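NAD nucleotidase (Haemophilus influenzae, PDB 3ZTV) hydrolyses NAD to adenosine and nicotinamide riboside in the periplasm, acting both as a zinc-dependent 5'-nucleotidase and as an NAD(P) pyrophosphatase. Local coordinates at residues A[473-478]-A[487-492]; A[466-471]-A[565-570]; A[89-94]-A[118-123]; A[62-67]-A[95-100]. All coordinates share one frame; numbering follows the deposited sequence.

Contact 1: residues A[473-478]-A[487-492]; sequences RYEANE and LVSVEV
Arg-473 and Glu-491 form a hydrogen-bonded pair of the antiparallel hairpin made by strands 472-477 and 487-493, and their side chains repeat on the sheet surface the pairing of their backbones. Arg-473 N donates to Glu-491 O at 3.0 Å, and Glu-491 N to Arg-473 O at 2.9 Å. From CB, the arginine places CG between its own backbone N and carbonyl carbon (chi1 65°) and then runs out extended. CG lies 4.0 Å from Glu-491 CB, an aliphatic touch; CD passes 3.9 Å from Glu-491 OE2; NE donates to Glu-491 OE2 at 2.9 Å; and NH2 reaches Glu-491 OE1 at 3.0 Å. This side-on, two-nitrogen salt bridge gives each oxygen its own nitrogen, yet the two planar groups are 58° apart, and both oxygens are met from above the carboxylate plane. Trp-500 adds a cation-pi partner. A classic beta bulge sets Val-488 and Ser-489 against Glu-475, whose O accepts from Val-488 N at 2.8 Å and weakly from Ser-489 N. On the other face, Tyr-474 CD2 packs 3.5 Å from Leu-487 CD2. The chemistry implies two-sidedness: an ion pair on one face; Tyr-474, Ala-476 and Leu-487 against Met-454 of helix 443-460 on the other.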
loop_
_atom_site.group_PDB
_atom_site.type_symbol
_atom_site.label_atom_id
_atom_site.label_comp_id
_atom_site.label_asym_id
_atom_site.label_seq_id
_atom_site.Cartn_x
_atom_site.Cartn_y
_atom_site.Cartn_z
ATOM N N ARG A 473 -17.414 7.773 32.397
ATOM C CA ARG A 473 -17.924 8.065 33.728
ATOM C C ARG A 473 -18.823 6.917 34.143
ATOM O O ARG A 473 -19.413 6.248 33.293
ATOM C CB ARG A 473 -18.669 9.405 33.758
ATOM C CG ARG A 473 -19.941 9.446 32.933
ATOM C CD ARG A 473 -20.491 10.862 32.859
ATOM N NE ARG A 473 -21.792 10.901 32.194
ATOM C CZ ARG A 473 -22.389 12.019 31.789
ATOM N NH1 ARG A 473 -21.798 13.192 31.968
ATOM N NH2 ARG A 473 -23.577 11.961 31.199
ATOM N N TYR A 474 -18.906 6.664 35.444
ATOM C CA TYR A 474 -19.679 5.522 35.900
ATOM C C TYR A 474 -20.267 5.729 37.288
ATOM O O TYR A 474 -19.815 6.583 38.057
ATOM C CB TYR A 474 -18.837 4.229 35.842
ATOM C CG TYR A 474 -17.730 4.160 36.874
ATOM C CD1 TYR A 474 -16.461 4.670 36.610
ATOM C CD2 TYR A 474 -17.956 3.581 38.117
ATOM C CE1 TYR A 474 -15.446 4.603 37.571
ATOM C CE2 TYR A 474 -16.954 3.510 39.077
ATOM C CZ TYR A 474 -15.704 4.023 38.803
ATOM O OH TYR A 474 -14.727 3.950 39.781
ATOM N N GLU A 475 -21.310 4.953 37.567
ATOM C CA GLU A 475 -21.879 4.846 38.899
ATOM C C GLU A 475 -21.692 3.407 39.348
ATOM O O GLU A 475 -21.804 2.472 38.550
ATOM C CB GLU A 475 -23.372 5.203 38.903
ATOM C CG GLU A 475 -24.032 5.046 40.278
ATOM C CD GLU A 475 -25.458 5.569 40.342
ATOM O OE1 GLU A 475 -25.909 6.244 39.391
ATOM O OE2 GLU A 475 -26.125 5.298 41.365
ATOM N N ALA A 476 -21.392 3.236 40.629
ATOM C CA ALA A 476 -21.169 1.907 41.183
ATOM C C ALA A 476 -21.617 1.856 42.638
ATOM O O ALA A 476 -21.672 2.884 43.312
ATOM C CB ALA A 476 -19.692 1.523 41.067
ATOM N N ASN A 477 -21.940 0.654 43.107
ATOM C CA ASN A 477 -22.276 0.428 44.511
ATOM C C ASN A 477 -21.128 -0.277 45.218
ATOM O O ASN A 477 -20.483 -1.147 44.635
ATOM C CB ASN A 477 -23.520 -0.452 44.640
ATOM C CG ASN A 477 -24.764 0.192 44.068
ATOM O OD1 ASN A 477 -24.958 1.403 44.174
ATOM N ND2 ASN A 477 -25.614 -0.620 43.446
ATOM N N GLU A 478 -20.886 0.067 46.478
ATOM C CA GLU A 478 -19.863 -0.634 47.245
ATOM C C GLU A 478 -20.215 -2.109 47.402
ATOM O O GLU A 478 -19.346 -2.976 47.334
ATOM C CB GLU A 478 -19.665 0.006 48.620
ATOM C CG GLU A 478 -18.607 -0.694 49.465
ATOM C CD GLU A 478 -18.169 0.121 50.665
ATOM O OE1 GLU A 478 -18.781 1.174 50.939
ATOM O OE2 GLU A 478 -17.200 -0.296 51.337
ATOM N N LEU A 487 -20.928 -2.293 39.213
ATOM C CA LEU A 487 -21.299 -1.240 38.270
ATOM C C LEU A 487 -22.808 -1.087 38.111
ATOM O O LEU A 487 -23.537 -2.073 38.001
ATOM C CB LEU A 487 -20.643 -1.459 36.904
ATOM C CG LEU A 487 -19.145 -1.140 36.822
ATOM C CD1 LEU A 487 -18.585 -1.603 35.488
ATOM C CD2 LEU A 487 -18.887 0.343 37.023
ATOM N N VAL A 488 -23.250 0.167 38.093
ATOM C CA VAL A 488 -24.657 0.515 37.910
ATOM C C VAL A 488 -24.883 1.075 36.506
ATOM O O VAL A 488 -25.835 0.702 35.822
ATOM C CB VAL A 488 -25.114 1.546 38.964
ATOM C CG1 VAL A 488 -26.514 2.069 38.654
ATOM C CG2 VAL A 488 -25.070 0.926 40.350
ATOM N N SER A 489 -23.995 1.969 36.080
ATOM C CA SER A 489 -24.071 2.553 34.746
ATOM C C SER A 489 -22.674 2.950 34.275
ATOM O O SER A 489 -21.828 3.320 35.088
ATOM C CB SER A 489 -24.989 3.780 34.765
ATOM O OG SER A 489 -24.429 4.840 35.519
ATOM N N VAL A 490 -22.446 2.881 32.963
ATOM C CA VAL A 490 -21.184 3.326 32.369
ATOM C C VAL A 490 -21.471 4.067 31.070
ATOM O O VAL A 490 -22.178 3.554 30.201
ATOM C CB VAL A 490 -20.229 2.153 32.080
ATOM C CG1 VAL A 490 -18.927 2.668 31.481
ATOM C CG2 VAL A 490 -19.959 1.355 33.344
ATOM N N GLU A 491 -20.944 5.283 30.965
ATOM C CA GLU A 491 -21.078 6.090 29.763
ATOM C C GLU A 491 -19.710 6.454 29.210
ATOM O O GLU A 491 -18.742 6.627 29.961
ATOM C CB GLU A 491 -21.850 7.374 30.058
ATOM C CG GLU A 491 -23.260 7.169 30.586
ATOM C CD GLU A 491 -23.812 8.439 31.186
ATOM O OE1 GLU A 491 -24.411 9.233 30.430
ATOM O OE2 GLU A 491 -23.622 8.654 32.402
ATOM N N VAL A 492 -19.649 6.578 27.888
ATOM C CA VAL A 492 -18.449 7.032 27.199
ATOM C C VAL A 492 -18.773 8.256 26.341
ATOM O O VAL A 492 -19.812 8.302 25.673
ATOM C CB VAL A 492 -17.857 5.917 26.325
ATOM C CG1 VAL A 492 -16.689 6.440 25.489
ATOM C CG2 VAL A 492 -17.428 4.740 27.191
#

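Contact 2: residues A[466-471]-A[565-570]; sequences FPYGAG and SNVKFN
Phe-466 and Phe-569 make a T-shaped pair where two beta-sheets meet: strand 467-470 edges the five-stranded mixed sheet of the C-terminal 5'-nucleotidase domain, and strand 567-570 edges a smaller four-stranded one. The rim of Phe-466 points into the face of Phe-569, with planes at 80° and centroids 5.2 Å apart; the nearest atoms are Phe-466 CZ and Phe-569 CD1, at 3.8 Å. Val-567 packs beside the rings with its two methyls on different partners: CG1 meets the edge of Phe-466, 4.0 Å from its CE1, while CG2 comes obliquely on Tyr-468, 3.5 Å from its CD2. The tyrosine ring also turns its edge to the main chain, with CD2 3.5 Å from Ser-565 O in the ring plane. Its hydroxyl is held beyond the two strands by Arg-373 O and Ser-385 N, and the side chain of Phe-466 lies about 8 Å, between nearest atoms, from the bound adenosine. At the other end of the contact the two backbones are bridged by one water, which accepts weakly from Gly-469 N at 2.9 Å and donates to Asn-566 O at 3.0 Å.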
loop_
_atom_site.group_PDB
_atom_site.type_symbol
_atom_site.label_atom_id
_atom_site.label_comp_id
_atom_site.label_asym_id
_atom_site.label_seq_id
_atom_site.Cartn_x
_atom_site.Cartn_y
_atom_site.Cartn_z
ATOM N N PHE A 466 -8.401 2.318 43.204
ATOM C CA PHE A 466 -9.718 2.814 42.817
ATOM C C PHE A 466 -9.633 3.652 41.538
ATOM O O PHE A 466 -8.842 4.590 41.467
ATOM C CB PHE A 466 -10.375 3.602 43.949
ATOM C CG PHE A 466 -11.858 3.728 43.789
ATOM C CD1 PHE A 466 -12.401 4.739 43.013
ATOM C CD2 PHE A 466 -12.708 2.806 44.388
ATOM C CE1 PHE A 466 -13.771 4.844 42.845
ATOM C CE2 PHE A 466 -14.079 2.906 44.222
ATOM C CZ PHE A 466 -14.608 3.931 43.448
ATOM N N PRO A 467 -10.457 3.322 40.521
ATOM C CA PRO A 467 -10.310 3.916 39.188
ATOM C C PRO A 467 -11.149 5.167 38.939
ATOM O O PRO A 467 -12.308 5.243 39.357
ATOM C CB PRO A 467 -10.794 2.793 38.271
ATOM C CG PRO A 467 -11.899 2.156 39.061
ATOM C CD PRO A 467 -11.445 2.224 40.516
ATOM N N TYR A 468 -10.552 6.133 38.256
ATOM C CA TYR A 468 -11.257 7.321 37.781
ATOM C C TYR A 468 -10.868 7.512 36.325
ATOM O O TYR A 468 -9.743 7.184 35.934
ATOM C CB TYR A 468 -10.855 8.566 38.575
ATOM C CG TYR A 468 -11.228 8.539 40.044
ATOM C CD1 TYR A 468 -10.468 7.824 40.965
ATOM C CD2 TYR A 468 -12.334 9.240 40.511
ATOM C CE1 TYR A 468 -10.804 7.806 42.311
ATOM C CE2 TYR A 468 -12.678 9.222 41.859
ATOM C CZ TYR A 468 -11.910 8.505 42.753
ATOM O OH TYR A 468 -12.232 8.481 44.098
ATOM N N GLY A 469 -11.780 8.042 35.520
ATOM C CA GLY A 469 -11.552 8.155 34.092
ATOM C C GLY A 469 -11.856 9.505 33.465
ATOM O O GLY A 469 -12.476 10.387 34.071
ATOM N N ALA A 470 -11.380 9.650 32.232
ATOM C CA ALA A 470 -11.692 10.790 31.388
ATOM C C ALA A 470 -12.301 10.243 30.103
ATOM O O ALA A 470 -11.797 9.273 29.547
ATOM C CB ALA A 470 -10.437 11.587 31.080
ATOM N N GLY A 471 -13.386 10.853 29.633
ATOM C CA GLY A 471 -14.108 10.323 28.485
ATOM C C GLY A 471 -14.956 9.110 28.841
ATOM O O GLY A 471 -15.629 8.529 27.980
ATOM N N SER A 565 -15.546 14.096 39.705
ATOM C CA SER A 565 -14.517 13.104 39.423
ATOM C C SER A 565 -14.910 12.068 38.370
ATOM O O SER A 565 -14.176 11.102 38.162
ATOM C CB SER A 565 -14.174 12.365 40.709
ATOM O OG SER A 565 -15.295 11.606 41.134
ATOM N N ASN A 566 -16.061 12.250 37.722
ATOM C CA ASN A 566 -16.583 11.263 36.762
ATOM C C ASN A 566 -16.940 9.921 37.415
ATOM O O ASN A 566 -17.060 8.896 36.737
ATOM C CB ASN A 566 -15.617 11.033 35.584
ATOM C CG ASN A 566 -15.709 12.114 34.515
ATOM O OD1 ASN A 566 -14.816 12.242 33.665
ATOM N ND2 ASN A 566 -16.788 12.893 34.541
ATOM N N VAL A 567 -17.097 9.926 38.735
ATOM C CA VAL A 567 -17.481 8.726 39.468
ATOM C C VAL A 567 -18.565 9.030 40.501
ATOM O O VAL A 567 -18.423 9.955 41.308
ATOM C CB VAL A 567 -16.278 8.086 40.200
ATOM C CG1 VAL A 567 -16.743 6.898 41.021
ATOM C CG2 VAL A 567 -15.210 7.666 39.200
ATOM N N LYS A 568 -19.646 8.256 40.459
ATOM C CA LYS A 568 -20.629 8.268 41.538
ATOM C C LYS A 568 -20.561 6.930 42.249
ATOM O O LYS A 568 -20.940 5.900 41.695
ATOM C CB LYS A 568 -22.054 8.528 41.035
ATOM C CG LYS A 568 -23.085 8.516 42.171
ATOM C CD LYS A 568 -24.460 9.015 41.744
ATOM C CE LYS A 568 -25.439 8.927 42.908
ATOM N NZ LYS A 568 -26.757 9.549 42.601
ATOM N N PHE A 569 -20.065 6.950 43.479
ATOM C CA PHE A 569 -19.871 5.727 44.237
ATOM C C PHE A 569 -20.794 5.706 45.448
ATOM O O PHE A 569 -20.700 6.561 46.333
ATOM C CB PHE A 569 -18.405 5.595 44.671
ATOM C CG PHE A 569 -18.092 4.306 45.379
ATOM C CD1 PHE A 569 -18.107 3.104 44.692
ATOM C CD2 PHE A 569 -17.774 4.292 46.730
ATOM C CE1 PHE A 569 -17.824 1.913 45.332
ATOM C CE2 PHE A 569 -17.487 3.096 47.379
ATOM C CZ PHE A 569 -17.508 1.909 46.678
ATOM N N ASN A 570 -21.693 4.731 45.470
ATOM C CA ASN A 570 -22.655 4.610 46.554
ATOM C C ASN A 570 -22.075 3.721 47.647
ATOM O O ASN A 570 -22.059 2.501 47.520
ATOM C CB ASN A 570 -23.977 4.046 46.027
ATOM C CG ASN A 570 -24.519 4.831 44.838
ATOM O OD1 ASN A 570 -24.891 4.256 43.813
ATOM N ND2 ASN A 570 -24.566 6.154 44.973
HETATM O O HOH W 1 -14.654 7.687 35.488
#

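Contact 3: residues A[89-94]-A[118-123]; sequences VMNAGN and PLKIPV
The last turn of helix 84-93 lies against an irregular loop, 118-122, and the nearest CA atoms, those of Asn-91 and Lys-120, are 6.0 Å apart. Asn-91 carries the contact. Its CG is turned away from the carbonyl carbon, alongside the backbone N (chi1 -74°), which carries the amide out from the helix to the loop main chain, where both of its ends are used. OD1 accepts from Lys-120 N at 2.8 Å in a nearly straight bond, 169° at the hydrogen, with the donor tilted out of the carbonyl plane. ND2 donates to Pro-118 O at 3.0 Å, and this acceptor lies in the plane of the amide. Two bonds in different directions fix the rotation of the group, and they satisfy two backbone atoms of a loop, Lys-120 N and Pro-118 O.

Apolar side chains close in around these two bonds. Leu-119 CD1 sits 3.9 Å from Met-90 CB and 3.7 Å from Asn-91 OD1, while the bent methionine brings SD and CE round to the same methyl. Ile-121 approaches from further along the loop, its CD1 lying 3.8 Å from Met-90 O and 4.2 Å from Asn-94 CA, where the chain leaves the helix with positive phi. Phe-98, on strand 97-99, touches Met-90, Leu-119 and Ile-121 alike. Helix 84-93 connects parallel neighbours 63-67 and 97-99, and the loop leads from helix 108-116 into strand 123-124, so the contact joins two successive beta-alpha-beta crossovers of the calcineurin-like phosphoesterase fold.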
loop_
_atom_site.group_PDB
_atom_site.type_symbol
_atom_site.label_atom_id
_atom_site.label_comp_id
_atom_site.label_asym_id
_atom_site.label_seq_id
_atom_site.Cartn_x
_atom_site.Cartn_y
_atom_site.Cartn_z
ATOM N N VAL A 89 23.755 18.360 21.134
ATOM C CA VAL A 89 24.540 17.167 21.466
ATOM C C VAL A 89 24.679 16.220 20.268
ATOM O O VAL A 89 25.721 15.574 20.094
ATOM C CB VAL A 89 24.049 16.443 22.744
ATOM C CG1 VAL A 89 24.120 17.389 23.966
ATOM C CG2 VAL A 89 22.641 15.891 22.568
ATOM N N MET A 90 23.654 16.162 19.424
ATOM C CA MET A 90 23.741 15.383 18.184
ATOM C C MET A 90 24.803 15.951 17.253
ATOM O O MET A 90 25.616 15.208 16.695
ATOM C CB MET A 90 22.380 15.348 17.482
ATOM C CG MET A 90 21.345 14.515 18.220
ATOM S SD MET A 90 19.653 14.746 17.626
ATOM C CE MET A 90 19.655 13.774 16.111
ATOM N N ASN A 91 24.818 17.276 17.097
ATOM C CA ASN A 91 25.835 17.924 16.281
ATOM C C ASN A 91 27.230 17.580 16.794
ATOM O O ASN A 91 28.143 17.317 16.006
ATOM C CB ASN A 91 25.633 19.438 16.277
ATOM C CG ASN A 91 24.453 19.869 15.424
ATOM O OD1 ASN A 91 23.934 19.094 14.615
ATOM N ND2 ASN A 91 24.036 21.117 15.583
ATOM N N ALA A 92 27.388 17.571 18.117
ATOM C CA ALA A 92 28.680 17.287 18.741
ATOM C C ALA A 92 29.144 15.849 18.520
ATOM O O ALA A 92 30.336 15.550 18.641
ATOM C CB ALA A 92 28.639 17.614 20.232
ATOM N N GLY A 93 28.205 14.957 18.207
ATOM C CA GLY A 93 28.532 13.581 17.892
ATOM C C GLY A 93 28.885 13.334 16.435
ATOM O O GLY A 93 29.326 12.239 16.084
ATOM N N ASN A 94 28.677 14.336 15.580
ATOM C CA ASN A 94 29.025 14.214 14.164
ATOM C C ASN A 94 28.491 12.936 13.513
ATOM O O ASN A 94 29.206 12.231 12.794
ATOM C CB ASN A 94 30.540 14.337 13.970
ATOM C CG ASN A 94 31.050 15.723 14.297
ATOM O OD1 ASN A 94 31.761 15.922 15.283
ATOM N ND2 ASN A 94 30.675 16.694 13.478
ATOM N N PRO A 118 18.486 24.018 13.953
ATOM C CA PRO A 118 19.842 23.941 14.517
ATOM C C PRO A 118 20.589 22.636 14.186
ATOM O O PRO A 118 21.815 22.595 14.320
ATOM C CB PRO A 118 19.601 24.054 16.030
ATOM C CG PRO A 118 18.211 23.564 16.240
ATOM C CD PRO A 118 17.447 23.963 14.996
ATOM N N LEU A 119 19.873 21.588 13.772
ATOM C CA LEU A 119 20.492 20.280 13.524
ATOM C C LEU A 119 21.297 20.294 12.228
ATOM O O LEU A 119 20.772 20.659 11.170
ATOM C CB LEU A 119 19.418 19.184 13.490
ATOM C CG LEU A 119 19.909 17.749 13.320
ATOM C CD1 LEU A 119 20.648 17.307 14.565
ATOM C CD2 LEU A 119 18.745 16.817 13.027
ATOM N N LYS A 120 22.569 19.913 12.300
ATOM C CA LYS A 120 23.425 19.919 11.117
ATOM C C LYS A 120 23.718 18.513 10.577
ATOM O O LYS A 120 24.439 18.352 9.586
ATOM C CB LYS A 120 24.721 20.685 11.399
ATOM C CG LYS A 120 24.478 22.143 11.796
ATOM C CD LYS A 120 23.538 22.825 10.801
ATOM C CE LYS A 120 23.091 24.196 11.280
ATOM N NZ LYS A 120 22.037 24.776 10.398
ATOM N N ILE A 121 23.149 17.503 11.224
ATOM C CA ILE A 121 23.255 16.123 10.763
ATOM C C ILE A 121 22.304 15.910 9.571
ATOM O O ILE A 121 21.122 16.231 9.672
ATOM C CB ILE A 121 22.852 15.154 11.903
ATOM C CG1 ILE A 121 23.669 15.420 13.183
ATOM C CG2 ILE A 121 22.952 13.708 11.453
ATOM C CD1 ILE A 121 25.180 15.542 12.971
ATOM N N PRO A 122 22.803 15.355 8.450
ATOM C CA PRO A 122 21.896 15.080 7.326
ATOM C C PRO A 122 20.727 14.182 7.719
ATOM O O PRO A 122 20.921 13.183 8.422
ATOM C CB PRO A 122 22.795 14.359 6.327
ATOM C CG PRO A 122 24.158 14.934 6.585
ATOM C CD PRO A 122 24.214 15.119 8.091
ATOM N N VAL A 123 19.527 14.533 7.261
ATOM C CA VAL A 123 18.315 13.809 7.629
ATOM C C VAL A 123 17.785 13.014 6.429
ATOM O O VAL A 123 17.724 13.533 5.303
ATOM C CB VAL A 123 17.219 14.773 8.149
ATOM C CG1 VAL A 123 16.007 13.999 8.617
ATOM C CG2 VAL A 123 17.759 15.666 9.265
#

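Contact 4: residues A[62-67]-A[95-100]; sequences NPLVLH and FHYFTL
His-67 and Phe-98, a parallel bridge pair on neighbouring strands that run toward the dinuclear zinc site, stand side by side, the side chain of His-67 lying about 9 Å from a zinc ion between nearest atoms. The histidine joins both pairs of an aromatic cluster. Phe-98 turns its edge to the imidazole face, with planes at 80° and Phe-98 CD1 3.5 Å from His-67 ND1; the histidine in turn points its own edge at the face of Phe-95, centroids 5.7 Å apart. Turning CG away from the backbone N (chi1 -169°) carries the imidazole to the side of the sheet where both phenyl rings lie. Outside the two strands, NE2 is hydrogen-bonded to His-21 ND1, and ND1 to Gly-69 N. These partners adjoin the zinc ligands Asp-20, His-22 and Asp-70 in the chain, consistent with a second-shell position for His-67 behind them.

Strands 63-67 and 97-99 are neighbours in the mixed sheet of the calcineurin-like phosphoesterase domain, linked through helix 84-93 in a beta-alpha-beta crossover. Val-65 O accepts from His-96 N at 2.7 Å and weakly from Tyr-97 N; His-67 N then donates to Tyr-97 O at 3.0 Å, and His-67 O receives Thr-99 N at 3.1 Å. On the face away from the histidine, Tyr-97 offers its ring edge to two leucine methyls: Leu-66 CD2 is 3.8 Å from Tyr-97 CD2, and Leu-64 CD1 is 3.9 Å from Tyr-97 CE2. Asp-144 takes the hydroxyl of that tyrosine, while Phe-146 and Ile-155 of the second sheet pack against its side chain.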
loop_
_atom_site.group_PDB
_atom_site.type_symbol
_atom_site.label_atom_id
_atom_site.label_comp_id
_atom_site.label_asym_id
_atom_site.label_seq_id
_atom_site.Cartn_x
_atom_site.Cartn_y
_atom_site.Cartn_z
ATOM N N ASN A 62 36.449 2.923 7.883
ATOM C CA ASN A 62 35.169 3.200 7.235
ATOM C C ASN A 62 33.967 3.260 8.180
ATOM O O ASN A 62 32.974 2.566 7.973
ATOM C CB ASN A 62 34.923 2.195 6.106
ATOM C CG ASN A 62 36.029 2.216 5.072
ATOM O OD1 ASN A 62 36.634 3.262 4.824
ATOM N ND2 ASN A 62 36.308 1.063 4.470
ATOM N N PRO A 63 34.036 4.121 9.210
ATOM C CA PRO A 63 32.898 4.214 10.128
ATOM C C PRO A 63 31.692 4.906 9.488
ATOM O O PRO A 63 31.834 5.843 8.699
ATOM C CB PRO A 63 33.452 5.053 11.291
ATOM C CG PRO A 63 34.534 5.877 10.682
ATOM C CD PRO A 63 35.135 5.034 9.581
ATOM N N LEU A 64 30.507 4.419 9.847
ATOM C CA LEU A 64 29.238 5.013 9.427
ATOM C C LEU A 64 28.413 5.208 10.695
ATOM O O LEU A 64 28.015 4.226 11.332
ATOM C CB LEU A 64 28.530 4.073 8.454
ATOM C CG LEU A 64 27.131 4.470 7.982
ATOM C CD1 LEU A 64 27.196 5.772 7.184
ATOM C CD2 LEU A 64 26.492 3.366 7.158
ATOM N N VAL A 65 28.165 6.465 11.060
ATOM C CA VAL A 65 27.622 6.798 12.369
ATOM C C VAL A 65 26.174 7.244 12.222
ATOM O O VAL A 65 25.896 8.232 11.544
ATOM C CB VAL A 65 28.491 7.870 13.053
ATOM C CG1 VAL A 65 27.984 8.166 14.450
ATOM C CG2 VAL A 65 29.948 7.404 13.105
ATOM N N LEU A 66 25.255 6.503 12.845
ATOM C CA LEU A 66 23.822 6.626 12.543
ATOM C C LEU A 66 22.942 6.815 13.773
ATOM O O LEU A 66 23.219 6.268 14.852
ATOM C CB LEU A 66 23.336 5.374 11.811
ATOM C CG LEU A 66 24.125 4.943 10.573
ATOM C CD1 LEU A 66 23.638 3.574 10.106
ATOM C CD2 LEU A 66 24.036 5.972 9.455
ATOM N N HIS A 67 21.858 7.567 13.581
ATOM C CA HIS A 67 20.829 7.747 14.607
ATOM C C HIS A 67 19.474 7.339 14.014
ATOM O O HIS A 67 19.013 7.938 13.035
ATOM C CB HIS A 67 20.794 9.201 15.068
ATOM C CG HIS A 67 19.951 9.432 16.285
ATOM N ND1 HIS A 67 18.633 9.027 16.387
ATOM C CD2 HIS A 67 20.251 10.041 17.455
ATOM C CE1 HIS A 67 18.169 9.365 17.580
ATOM N NE2 HIS A 67 19.126 9.995 18.241
ATOM N N PHE A 95 27.223 12.642 13.775
ATOM C CA PHE A 95 26.527 11.576 13.060
ATOM C C PHE A 95 26.551 11.826 11.551
ATOM O O PHE A 95 26.475 12.975 11.107
ATOM C CB PHE A 95 25.073 11.519 13.527
ATOM C CG PHE A 95 24.913 11.032 14.935
ATOM C CD1 PHE A 95 24.995 11.901 16.017
ATOM C CD2 PHE A 95 24.678 9.699 15.175
ATOM C CE1 PHE A 95 24.853 11.430 17.315
ATOM C CE2 PHE A 95 24.536 9.228 16.471
ATOM C CZ PHE A 95 24.624 10.096 17.536
ATOM N N HIS A 96 26.631 10.763 10.762
ATOM C CA HIS A 96 26.499 10.904 9.314
ATOM C C HIS A 96 25.047 11.076 8.863
ATOM O O HIS A 96 24.769 11.820 7.917
ATOM C CB HIS A 96 27.090 9.695 8.591
ATOM C CG HIS A 96 28.564 9.534 8.779
ATOM N ND1 HIS A 96 29.498 10.403 8.256
ATOM C CD2 HIS A 96 29.264 8.578 9.429
ATOM C CE1 HIS A 96 30.710 9.991 8.590
ATOM N NE2 HIS A 96 30.596 8.878 9.290
ATOM N N TYR A 97 24.130 10.356 9.512
ATOM C CA TYR A 97 22.709 10.397 9.145
ATOM C C TYR A 97 21.795 10.195 10.335
ATOM O O TYR A 97 22.129 9.457 11.265
ATOM C CB TYR A 97 22.363 9.330 8.093
ATOM C CG TYR A 97 23.225 9.390 6.846
ATOM C CD1 TYR A 97 22.958 10.305 5.834
ATOM C CD2 TYR A 97 24.307 8.529 6.674
ATOM C CE1 TYR A 97 23.752 10.371 4.703
ATOM C CE2 TYR A 97 25.101 8.591 5.542
ATOM C CZ TYR A 97 24.818 9.504 4.562
ATOM O OH TYR A 97 25.616 9.547 3.445
ATOM N N PHE A 98 20.639 10.853 10.273
ATOM C CA PHE A 98 19.554 10.746 11.245
ATOM C C PHE A 98 18.296 10.457 10.438
ATOM O O PHE A 98 18.088 11.071 9.381
ATOM C CB PHE A 98 19.414 12.101 11.945
ATOM C CG PHE A 98 18.181 12.264 12.818
ATOM C CD1 PHE A 98 17.959 11.468 13.929
ATOM C CD2 PHE A 98 17.281 13.291 12.550
ATOM C CE1 PHE A 98 16.835 11.661 14.730
ATOM C CE2 PHE A 98 16.178 13.489 13.351
ATOM C CZ PHE A 98 15.955 12.688 14.445
ATOM N N THR A 99 17.460 9.532 10.901
ATOM C CA THR A 99 16.153 9.334 10.269
ATOM C C THR A 99 15.040 9.799 11.218
ATOM O O THR A 99 15.186 9.752 12.438
ATOM C CB THR A 99 15.930 7.868 9.776
ATOM O OG1 THR A 99 14.944 7.860 8.735
ATOM C CG2 THR A 99 15.480 6.970 10.909
ATOM N N LEU A 100 13.941 10.264 10.641
ATOM C CA LEU A 100 12.795 10.678 11.448
ATOM C C LEU A 100 12.109 9.509 12.141
ATOM O O LEU A 100 11.875 8.465 11.525
ATOM C CB LEU A 100 11.771 11.423 10.576
ATOM C CG LEU A 100 12.262 12.644 9.805
ATOM C CD1 LEU A 100 11.151 13.152 8.901
ATOM C CD2 LEU A 100 12.725 13.724 10.782
#

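From the N terminus, contact 4 opens at 62-67, and contact 3 opens at 89-94 before 95-100 closes contact 4; 118-123 then closes contact 3. The two loops therefore cross, and the centres of the two contacts lie about 10 Å apart, with Pro-122 O probably hydrogen-bonded to Phe-98 N. Together they tie successive strands and helices of the metal-binding domain. Much later, contact 2 opens at 466-471, the hairpin of contact 1 opens and closes within its span, and 565-570 completes contact 2, packing edge strand 467-470 of the five-stranded sheet against strand 567-570 of the four-stranded sheet that contains the hairpin. This group lies across the chain's centre, contact centres about 47 to 53 Å away.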